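PDB 3MI6: alpha-galactosidase from Lactobacillus brevis, which probably hydrolyses terminal, non-reducing alpha-D-galactose residues from alpha-galactosides such as galactose oligosaccharides, galactomannans and galactolipids. Local coordinates for residues D[121-129]-D[315-323]; D[196-206]-D[558-566]. One frame throughout, in Å; residues are numbered along the deposited sequence.

Overall arrangement
Both contacts tie the N-terminal beta-sandwich region to the parts of the chain that follow it, and both are largely buried. They use different elements. Contact 1 sets a loop between two sandwich strands against the end of helix 305-319, which leads from the sandwich into the barrel. Contact 2 sets a hairpin at the far edge of the same sheet against helix 553-566 of the barrel. Contact 1 is rich in polar bonds centred on one histidine, and it reaches solvent at T127 and P323. Contact 2 is mostly apolar and aromatic, with one side-chain hydrogen bond, and its hairpin loop reaches the predicted active site. The two meet where Y316 packs on G566.

Contact 1: D[121-129]-D[315-323]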
loop_
_atom_site.group_PDB
_atom_site.type_symbol
_atom_site.label_atom_id
_atom_site.label_comp_id
_atom_site.label_asym_id
_atom_site.label_seq_id
_atom_site.Cartn_x
_atom_site.Cartn_y
_atom_site.Cartn_z
ATOM N N PRO D 121 37.292 11.076 17.390
ATOM C CA PRO D 121 36.365 10.482 18.361
ATOM C C PRO D 121 36.160 9.032 17.970
ATOM O O PRO D 121 36.124 8.738 16.776
ATOM C CB PRO D 121 35.068 11.256 18.136
ATOM C CG PRO D 121 35.219 11.893 16.767
ATOM C CD PRO D 121 36.672 12.133 16.578
ATOM N N SER D 122 36.044 8.134 18.936
ATOM C CA SER D 122 36.055 6.716 18.610
ATOM C C SER D 122 35.673 5.842 19.785
ATOM O O SER D 122 35.382 6.327 20.878
ATOM C CB SER D 122 37.440 6.306 18.103
ATOM O OG SER D 122 38.442 6.638 19.054
ATOM N N THR D 123 35.692 4.537 19.554
ATOM C CA THR D 123 35.177 3.602 20.540
ATOM C C THR D 123 36.266 2.924 21.336
ATOM O O THR D 123 37.351 2.683 20.845
ATOM C CB THR D 123 34.310 2.545 19.879
ATOM O OG1 THR D 123 34.966 2.087 18.688
ATOM C CG2 THR D 123 32.973 3.152 19.523
ATOM N N PHE D 124 35.951 2.593 22.575
ATOM C CA PHE D 124 36.945 2.053 23.468
ATOM C C PHE D 124 36.293 1.032 24.392
ATOM O O PHE D 124 35.094 1.099 24.641
ATOM C CB PHE D 124 37.494 3.193 24.295
ATOM C CG PHE D 124 36.430 4.052 24.865
ATOM C CD1 PHE D 124 35.875 3.755 26.097
ATOM C CD2 PHE D 124 35.951 5.140 24.158
ATOM C CE1 PHE D 124 34.880 4.547 26.636
ATOM C CE2 PHE D 124 34.942 5.937 24.687
ATOM C CZ PHE D 124 34.405 5.637 25.928
ATOM N N ASP D 125 37.087 0.077 24.875
ATOM C CA ASP D 125 36.667 -0.833 25.930
ATOM C C ASP D 125 37.589 -0.677 27.134
ATOM O O ASP D 125 38.620 -1.324 27.215
ATOM C CB ASP D 125 36.660 -2.289 25.446
ATOM C CG ASP D 125 36.170 -3.253 26.520
ATOM O OD1 ASP D 125 35.505 -2.786 27.467
ATOM O OD2 ASP D 125 36.441 -4.472 26.438
ATOM N N ASP D 126 37.214 0.187 28.065
ATOM C CA ASP D 126 37.982 0.375 29.283
ATOM C C ASP D 126 37.196 -0.188 30.461
ATOM O O ASP D 126 37.467 0.125 31.621
ATOM C CB ASP D 126 38.258 1.863 29.510
ATOM C CG ASP D 126 39.142 2.479 28.424
ATOM O OD1 ASP D 126 40.135 1.824 27.997
ATOM O OD2 ASP D 126 38.847 3.628 28.008
ATOM N N THR D 127 36.207 -1.015 30.158
ATOM C CA THR D 127 35.284 -1.502 31.176
ATOM C C THR D 127 35.296 -3.022 31.199
ATOM O O THR D 127 34.353 -3.663 31.653
ATOM C CB THR D 127 33.854 -0.979 30.928
ATOM O OG1 THR D 127 33.599 -0.951 29.516
ATOM C CG2 THR D 127 33.688 0.431 31.491
ATOM N N ASP D 128 36.390 -3.592 30.709
ATOM C CA ASP D 128 36.560 -5.032 30.752
ATOM C C ASP D 128 35.244 -5.683 30.353
ATOM O O ASP D 128 34.532 -6.213 31.200
ATOM C CB ASP D 128 36.955 -5.453 32.165
ATOM C CG ASP D 128 37.597 -6.809 32.198
ATOM O OD1 ASP D 128 37.877 -7.344 31.097
ATOM O OD2 ASP D 128 37.819 -7.332 33.313
ATOM N N ASP D 129 34.924 -5.625 29.062
ATOM C CA ASP D 129 33.588 -5.951 28.580
ATOM C C ASP D 129 33.714 -6.907 27.427
ATOM O O ASP D 129 32.831 -6.997 26.591
ATOM C CB ASP D 129 32.880 -4.681 28.113
ATOM C CG ASP D 129 31.387 -4.883 27.880
ATOM O OD1 ASP D 129 30.794 -5.813 28.475
ATOM O OD2 ASP D 129 30.802 -4.094 27.104
ATOM N N PHE D 315 25.622 0.464 24.139
ATOM C CA PHE D 315 26.951 0.473 23.585
ATOM C C PHE D 315 27.541 1.881 23.651
ATOM O O PHE D 315 28.704 2.044 24.031
ATOM C CB PHE D 315 26.961 -0.055 22.156
ATOM C CG PHE D 315 28.241 0.227 21.420
ATOM C CD1 PHE D 315 29.331 -0.614 21.558
ATOM C CD2 PHE D 315 28.354 1.345 20.606
ATOM C CE1 PHE D 315 30.516 -0.360 20.892
ATOM C CE2 PHE D 315 29.530 1.611 19.932
ATOM C CZ PHE D 315 30.625 0.749 20.077
ATOM N N TYR D 316 26.744 2.894 23.303
ATOM C CA TYR D 316 27.253 4.272 23.280
ATOM C C TYR D 316 27.600 4.759 24.684
ATOM O O TYR D 316 28.575 5.478 24.870
ATOM C CB TYR D 316 26.280 5.257 22.615
ATOM C CG TYR D 316 25.908 4.960 21.176
ATOM C CD1 TYR D 316 26.869 4.573 20.249
ATOM C CD2 TYR D 316 24.589 5.117 20.733
ATOM C CE1 TYR D 316 26.522 4.311 18.923
ATOM C CE2 TYR D 316 24.234 4.857 19.423
ATOM C CZ TYR D 316 25.200 4.452 18.518
ATOM O OH TYR D 316 24.843 4.185 17.207
ATOM N N GLN D 317 26.799 4.360 25.664
ATOM C CA GLN D 317 26.943 4.858 27.022
ATOM C C GLN D 317 28.166 4.264 27.702
ATOM O O GLN D 317 28.752 4.881 28.586
ATOM C CB GLN D 317 25.689 4.541 27.847
ATOM C CG GLN D 317 25.747 5.051 29.288
ATOM C CD GLN D 317 24.586 4.552 30.149
ATOM O OE1 GLN D 317 24.542 3.379 30.552
ATOM N NE2 GLN D 317 23.645 5.446 30.444
ATOM N N GLN D 318 28.546 3.059 27.304
ATOM C CA GLN D 318 29.671 2.395 27.933
ATOM C C GLN D 318 30.967 2.587 27.144
ATOM O O GLN D 318 32.053 2.582 27.722
ATOM C CB GLN D 318 29.378 0.902 28.116
ATOM C CG GLN D 318 30.485 0.143 28.834
ATOM C CD GLN D 318 30.117 -1.296 29.155
ATOM O OE1 GLN D 318 30.956 -2.075 29.628
ATOM N NE2 GLN D 318 28.858 -1.660 28.893
ATOM N N HIS D 319 30.851 2.787 25.832
ATOM C CA HIS D 319 32.006 2.688 24.946
ATOM C C HIS D 319 32.191 3.831 23.936
ATOM O O HIS D 319 32.911 3.670 22.947
ATOM C CB HIS D 319 31.936 1.379 24.175
ATOM C CG HIS D 319 31.967 0.161 25.036
ATOM N ND1 HIS D 319 33.061 -0.183 25.796
ATOM C CD2 HIS D 319 31.050 -0.817 25.227
ATOM C CE1 HIS D 319 32.811 -1.314 26.431
ATOM N NE2 HIS D 319 31.596 -1.718 26.106
ATOM N N LEU D 320 31.550 4.975 24.168
ATOM C CA LEU D 320 31.694 6.099 23.250
ATOM C C LEU D 320 31.597 7.436 23.964
ATOM O O LEU D 320 32.419 8.316 23.760
ATOM C CB LEU D 320 30.666 6.025 22.110
ATOM C CG LEU D 320 30.665 7.219 21.141
ATOM C CD1 LEU D 320 31.918 7.219 20.291
ATOM C CD2 LEU D 320 29.439 7.247 20.234
ATOM N N VAL D 321 30.595 7.596 24.809
ATOM C CA VAL D 321 30.368 8.896 25.418
ATOM C C VAL D 321 31.562 9.203 26.343
ATOM O O VAL D 321 32.176 8.307 26.928
ATOM C CB VAL D 321 28.895 9.029 25.922
ATOM C CG1 VAL D 321 28.677 10.322 26.687
ATOM C CG2 VAL D 321 27.947 8.962 24.756
ATOM N N ASN D 322 31.901 10.482 26.426
ATOM C CA ASN D 322 32.732 11.057 27.468
ATOM C C ASN D 322 32.313 10.333 28.744
ATOM O O ASN D 322 31.185 10.492 29.204
ATOM C CB ASN D 322 32.527 12.579 27.459
ATOM C CG ASN D 322 33.389 13.317 28.488
ATOM O OD1 ASN D 322 33.674 12.802 29.555
ATOM N ND2 ASN D 322 33.768 14.551 28.170
ATOM N N PRO D 323 33.226 9.533 29.327
ATOM C CA PRO D 323 33.022 8.798 30.592
ATOM C C PRO D 323 32.809 9.694 31.814
ATOM O O PRO D 323 32.273 9.266 32.835
ATOM C CB PRO D 323 34.326 8.017 30.752
ATOM C CG PRO D 323 34.863 7.900 29.377
ATOM C CD PRO D 323 34.507 9.183 28.697
#
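H319 is gripped at its ring edge by D129, whose OD2 lies in the plane of the imidazole. H319 NE2 donates to D129 OD2 over 2.7 Å, nearly straight at 165°, using the anti lone pair of a carboxylate almost coplanar with the ring. The other nitrogen, H319 ND1, donates to F124 O, also at 2.7 Å, on a carbonyl lone pair. That bond is more bent, and the oxygen is tilted from the ring plane. With both nitrogens donating, the imidazole is probably charged, a state D129 would favour. In turn, H319 O accepts from F124 N at 3.2 Å.

F124 has its CG between the backbone N and the carbonyl carbon (chi1 47°), which lays the ring over the helix end. One face rests on H319 C. F124 CZ comes within 3.4 Å of L320 N, while V321 O sits at the ring edge. Beside it, T123 CG2 meets F315 CZ at 3.4 Å. T123 OG1 bonds to E295.

These residues join a loop between strands 103-112 and 132-140 of the N-terminal beta-sandwich to the end of helix 305-319, which leads into the TIM barrel of this family 36 glycoside hydrolase. At the exposed end of the contact, T127 OG1 donates to Q318 OE1 over 2.9 Å, on a lone pair of the amide oxygen. With CG anti to the backbone N (chi1 -177°), Q318 passes CG over a face of the H319 ring and brings its amide to the loop.

D125 braces the loop. D125 OD1 accepts from T127 N at 3.3 Å, an Asx turn, and OD2 takes D129 N on its syn lone pair. These bonds are consistent with D125 positioning D129. Q157 NE2 also donates to D129 OD2, and F154 packs against H319 and F315.

Contact 2: D[196-206]-D[558-566]; sequences FSGTWARERHL and LIQFGTSYG
R204 sets its CG beside the backbone N (chi1 -74°) and bends again at chi3 (-66°), which brings NE to T563 on helix 553-566. R204 belongs to the beta-hairpin of strands 192-197 and 205-210, at the edge of the N-terminal sheet. The helix, in the TIM barrel, follows strand 544-546. R204 NE donates to T563 OG1 over 2.8 Å, almost straight and in the guanidinium plane. T563 OG1 donates to I559 O, which also accepts from T563 N on the other face of its carbonyl. With a valine in place of T563, NE of R204 would probably lose its acceptor, leaving the arginine with one tether fewer. R204 NH1 also bonds to G531 O.

G562 lets the hairpin come close to the helix: G562 CA lies 3.6 Å from R204 O, where a CB would clash. I559 CD1 reaches A201 O and R202 CA in the hairpin loop, which includes a type II turn from T199 to R202. That loop carries W200, a predicted substrate-binding residue whose NE1 bonds to D549, the predicted proton donor. Residues of two other subunits also pack on it.

F196 CZ touches Y565 CB, and L558 CB lies over a face of the H205 ring. L206 CD1 makes a CH-pi contact over the Y565 ring, 3.6 Å from its centroid.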
loop_
_atom_site.group_PDB
_atom_site.type_symbol
_atom_site.label_atom_id
_atom_site.label_comp_id
_atom_site.label_asym_id
_atom_site.label_seq_id
_atom_site.Cartn_x
_atom_site.Cartn_y
_atom_site.Cartn_z
ATOM N N PHE D 196 16.327 9.417 8.490
ATOM C CA PHE D 196 15.863 10.469 9.360
ATOM C C PHE D 196 16.179 11.828 8.757
ATOM O O PHE D 196 17.268 12.356 8.889
ATOM C CB PHE D 196 16.385 10.249 10.779
ATOM C CG PHE D 196 15.861 8.996 11.388
ATOM C CD1 PHE D 196 14.664 9.006 12.105
ATOM C CD2 PHE D 196 16.508 7.789 11.180
ATOM C CE1 PHE D 196 14.151 7.837 12.644
ATOM C CE2 PHE D 196 16.007 6.622 11.700
ATOM C CZ PHE D 196 14.829 6.643 12.439
ATOM N N SER D 197 15.199 12.372 8.063
ATOM C CA SER D 197 15.393 13.551 7.265
ATOM C C SER D 197 14.577 14.691 7.847
ATOM O O SER D 197 13.568 14.456 8.517
ATOM C CB SER D 197 14.936 13.234 5.846
ATOM O OG SER D 197 15.378 11.928 5.489
ATOM N N GLY D 198 15.020 15.920 7.615
ATOM C CA GLY D 198 14.231 17.075 7.974
ATOM C C GLY D 198 14.913 18.366 7.625
ATOM O O GLY D 198 15.377 18.563 6.492
ATOM N N THR D 199 14.993 19.236 8.628
ATOM C CA THR D 199 15.623 20.532 8.502
ATOM C C THR D 199 15.536 21.315 9.816
ATOM O O THR D 199 15.071 20.812 10.839
ATOM C CB THR D 199 14.995 21.365 7.359
ATOM O OG1 THR D 199 15.776 22.550 7.149
ATOM C CG2 THR D 199 13.537 21.747 7.687
ATOM N N TRP D 200 15.998 22.558 9.793
ATOM C CA TRP D 200 16.077 23.325 11.017
ATOM C C TRP D 200 14.679 23.449 11.627
ATOM O O TRP D 200 13.703 23.633 10.904
ATOM C CB TRP D 200 16.742 24.684 10.756
ATOM C CG TRP D 200 16.631 25.613 11.910
ATOM C CD1 TRP D 200 17.537 25.799 12.918
ATOM C CD2 TRP D 200 15.533 26.482 12.193
ATOM N NE1 TRP D 200 17.074 26.750 13.806
ATOM C CE2 TRP D 200 15.841 27.176 13.384
ATOM C CE3 TRP D 200 14.319 26.746 11.552
ATOM C CZ2 TRP D 200 14.978 28.105 13.942
ATOM C CZ3 TRP D 200 13.471 27.662 12.106
ATOM C CH2 TRP D 200 13.803 28.337 13.288
ATOM N N ALA D 201 14.586 23.324 12.948
ATOM C CA ALA D 201 13.301 23.379 13.645
ATOM C C ALA D 201 12.347 22.196 13.334
ATOM O O ALA D 201 11.226 22.165 13.824
ATOM C CB ALA D 201 12.621 24.688 13.375
ATOM N N ARG D 202 12.786 21.236 12.520
ATOM C CA ARG D 202 12.047 19.984 12.332
ATOM C C ARG D 202 12.963 18.805 11.987
ATOM O O ARG D 202 12.727 18.094 11.027
ATOM C CB ARG D 202 10.924 20.129 11.286
ATOM C CG ARG D 202 11.127 21.244 10.306
ATOM C CD ARG D 202 9.997 21.333 9.274
ATOM N NE ARG D 202 10.274 20.424 8.167
ATOM C CZ ARG D 202 10.417 20.772 6.888
ATOM N NH1 ARG D 202 10.276 22.025 6.497
ATOM N NH2 ARG D 202 10.678 19.828 5.992
ATOM N N GLU D 203 13.996 18.595 12.783
ATOM C CA GLU D 203 14.975 17.550 12.502
ATOM C C GLU D 203 14.445 16.113 12.601
ATOM O O GLU D 203 13.578 15.788 13.413
ATOM C CB GLU D 203 16.198 17.684 13.429
ATOM C CG GLU D 203 16.981 18.982 13.289
ATOM C CD GLU D 203 16.420 20.117 14.134
ATOM O OE1 GLU D 203 15.182 20.239 14.224
ATOM O OE2 GLU D 203 17.232 20.886 14.708
ATOM N N ARG D 204 14.992 15.252 11.759
ATOM C CA ARG D 204 14.938 13.817 11.989
ATOM C C ARG D 204 13.561 13.156 12.032
ATOM O O ARG D 204 13.371 12.205 12.777
ATOM C CB ARG D 204 15.753 13.459 13.243
ATOM C CG ARG D 204 17.254 13.532 13.000
ATOM C CD ARG D 204 18.079 13.155 14.210
ATOM N NE ARG D 204 17.910 14.127 15.282
ATOM C CZ ARG D 204 18.374 15.378 15.241
ATOM N NH1 ARG D 204 19.032 15.811 14.163
ATOM N NH2 ARG D 204 18.166 16.203 16.268
ATOM N N HIS D 205 12.612 13.609 11.220
ATOM C CA HIS D 205 11.381 12.821 11.037
ATOM C C HIS D 205 11.744 11.498 10.344
ATOM O O HIS D 205 12.642 11.463 9.499
ATOM C CB HIS D 205 10.343 13.584 10.205
ATOM C CG HIS D 205 9.776 14.787 10.894
ATOM N ND1 HIS D 205 8.509 15.268 10.630
ATOM C CD2 HIS D 205 10.295 15.594 11.856
ATOM C CE1 HIS D 205 8.278 16.328 11.390
ATOM N NE2 HIS D 205 9.345 16.546 12.142
ATOM N N LEU D 206 11.034 10.424 10.689
ATOM C CA LEU D 206 11.317 9.093 10.158
ATOM C C LEU D 206 10.648 8.845 8.789
ATOM O O LEU D 206 9.484 9.168 8.585
ATOM C CB LEU D 206 10.870 8.055 11.175
ATOM C CG LEU D 206 11.212 6.580 10.952
ATOM C CD1 LEU D 206 11.223 5.906 12.298
ATOM C CD2 LEU D 206 10.250 5.853 10.007
ATOM N N LEU D 558 7.568 14.796 17.663
ATOM C CA LEU D 558 8.079 14.190 16.442
ATOM C C LEU D 558 9.609 14.120 16.436
ATOM O O LEU D 558 10.174 13.064 16.167
ATOM C CB LEU D 558 7.523 14.886 15.206
ATOM C CG LEU D 558 6.090 14.514 14.798
ATOM C CD1 LEU D 558 5.099 14.774 15.912
ATOM C CD2 LEU D 558 5.670 15.251 13.568
ATOM N N ILE D 559 10.275 15.225 16.776
ATOM C CA ILE D 559 11.735 15.300 16.708
ATOM C C ILE D 559 12.420 14.314 17.657
ATOM O O ILE D 559 13.367 13.624 17.275
ATOM C CB ILE D 559 12.243 16.728 16.958
ATOM C CG1 ILE D 559 11.727 17.660 15.861
ATOM C CG2 ILE D 559 13.746 16.751 16.917
ATOM C CD1 ILE D 559 11.911 19.142 16.112
ATOM N N GLN D 560 11.923 14.234 18.887
ATOM C CA GLN D 560 12.466 13.304 19.877
ATOM C C GLN D 560 12.165 11.826 19.556
ATOM O O GLN D 560 13.037 10.949 19.671
ATOM C CB GLN D 560 12.005 13.694 21.277
ATOM C CG GLN D 560 12.556 15.055 21.692
ATOM C CD GLN D 560 12.050 15.530 23.053
ATOM O OE1 GLN D 560 11.953 16.737 23.309
ATOM N NE2 GLN D 560 11.733 14.582 23.931
ATOM N N PHE D 561 10.937 11.556 19.133
ATOM C CA PHE D 561 10.589 10.210 18.747
ATOM C C PHE D 561 11.591 9.718 17.708
ATOM O O PHE D 561 12.165 8.644 17.858
ATOM C CB PHE D 561 9.181 10.164 18.176
ATOM C CG PHE D 561 8.533 8.817 18.293
ATOM C CD1 PHE D 561 8.598 7.914 17.252
ATOM C CD2 PHE D 561 7.858 8.456 19.452
ATOM C CE1 PHE D 561 7.997 6.689 17.367
ATOM C CE2 PHE D 561 7.268 7.236 19.559
ATOM C CZ PHE D 561 7.338 6.352 18.517
ATOM N N GLY D 562 11.801 10.503 16.656
ATOM C CA GLY D 562 12.733 10.125 15.612
ATOM C C GLY D 562 14.166 10.020 16.112
ATOM O O GLY D 562 14.873 9.054 15.814
ATOM N N THR D 563 14.606 11.003 16.886
ATOM C CA THR D 563 15.970 10.971 17.384
ATOM C C THR D 563 16.255 9.683 18.176
ATOM O O THR D 563 17.340 9.102 18.048
ATOM C CB THR D 563 16.306 12.245 18.195
ATOM O OG1 THR D 563 16.123 13.394 17.356
ATOM C CG2 THR D 563 17.745 12.213 18.688
ATOM N N SER D 564 15.281 9.219 18.960
ATOM C CA SER D 564 15.467 8.034 19.813
ATOM C C SER D 564 15.846 6.736 19.084
ATOM O O SER D 564 16.459 5.847 19.677
ATOM C CB SER D 564 14.242 7.792 20.693
ATOM O OG SER D 564 13.108 7.476 19.908
ATOM N N TYR D 565 15.489 6.622 17.810
ATOM C CA TYR D 565 15.896 5.459 17.026
ATOM C C TYR D 565 17.421 5.368 17.006
ATOM O O TYR D 565 18.007 4.279 17.028
ATOM C CB TYR D 565 15.326 5.526 15.608
ATOM C CG TYR D 565 13.856 5.181 15.547
ATOM C CD1 TYR D 565 12.877 6.174 15.595
ATOM C CD2 TYR D 565 13.429 3.846 15.450
ATOM C CE1 TYR D 565 11.490 5.842 15.551
ATOM C CE2 TYR D 565 12.061 3.509 15.403
ATOM C CZ TYR D 565 11.095 4.512 15.463
ATOM O OH TYR D 565 9.749 4.181 15.415
ATOM N N GLY D 566 18.071 6.528 16.991
ATOM C CA GLY D 566 19.505 6.574 16.865
ATOM C C GLY D 566 20.189 7.020 18.129
ATOM O O GLY D 566 21.376 6.756 18.317
#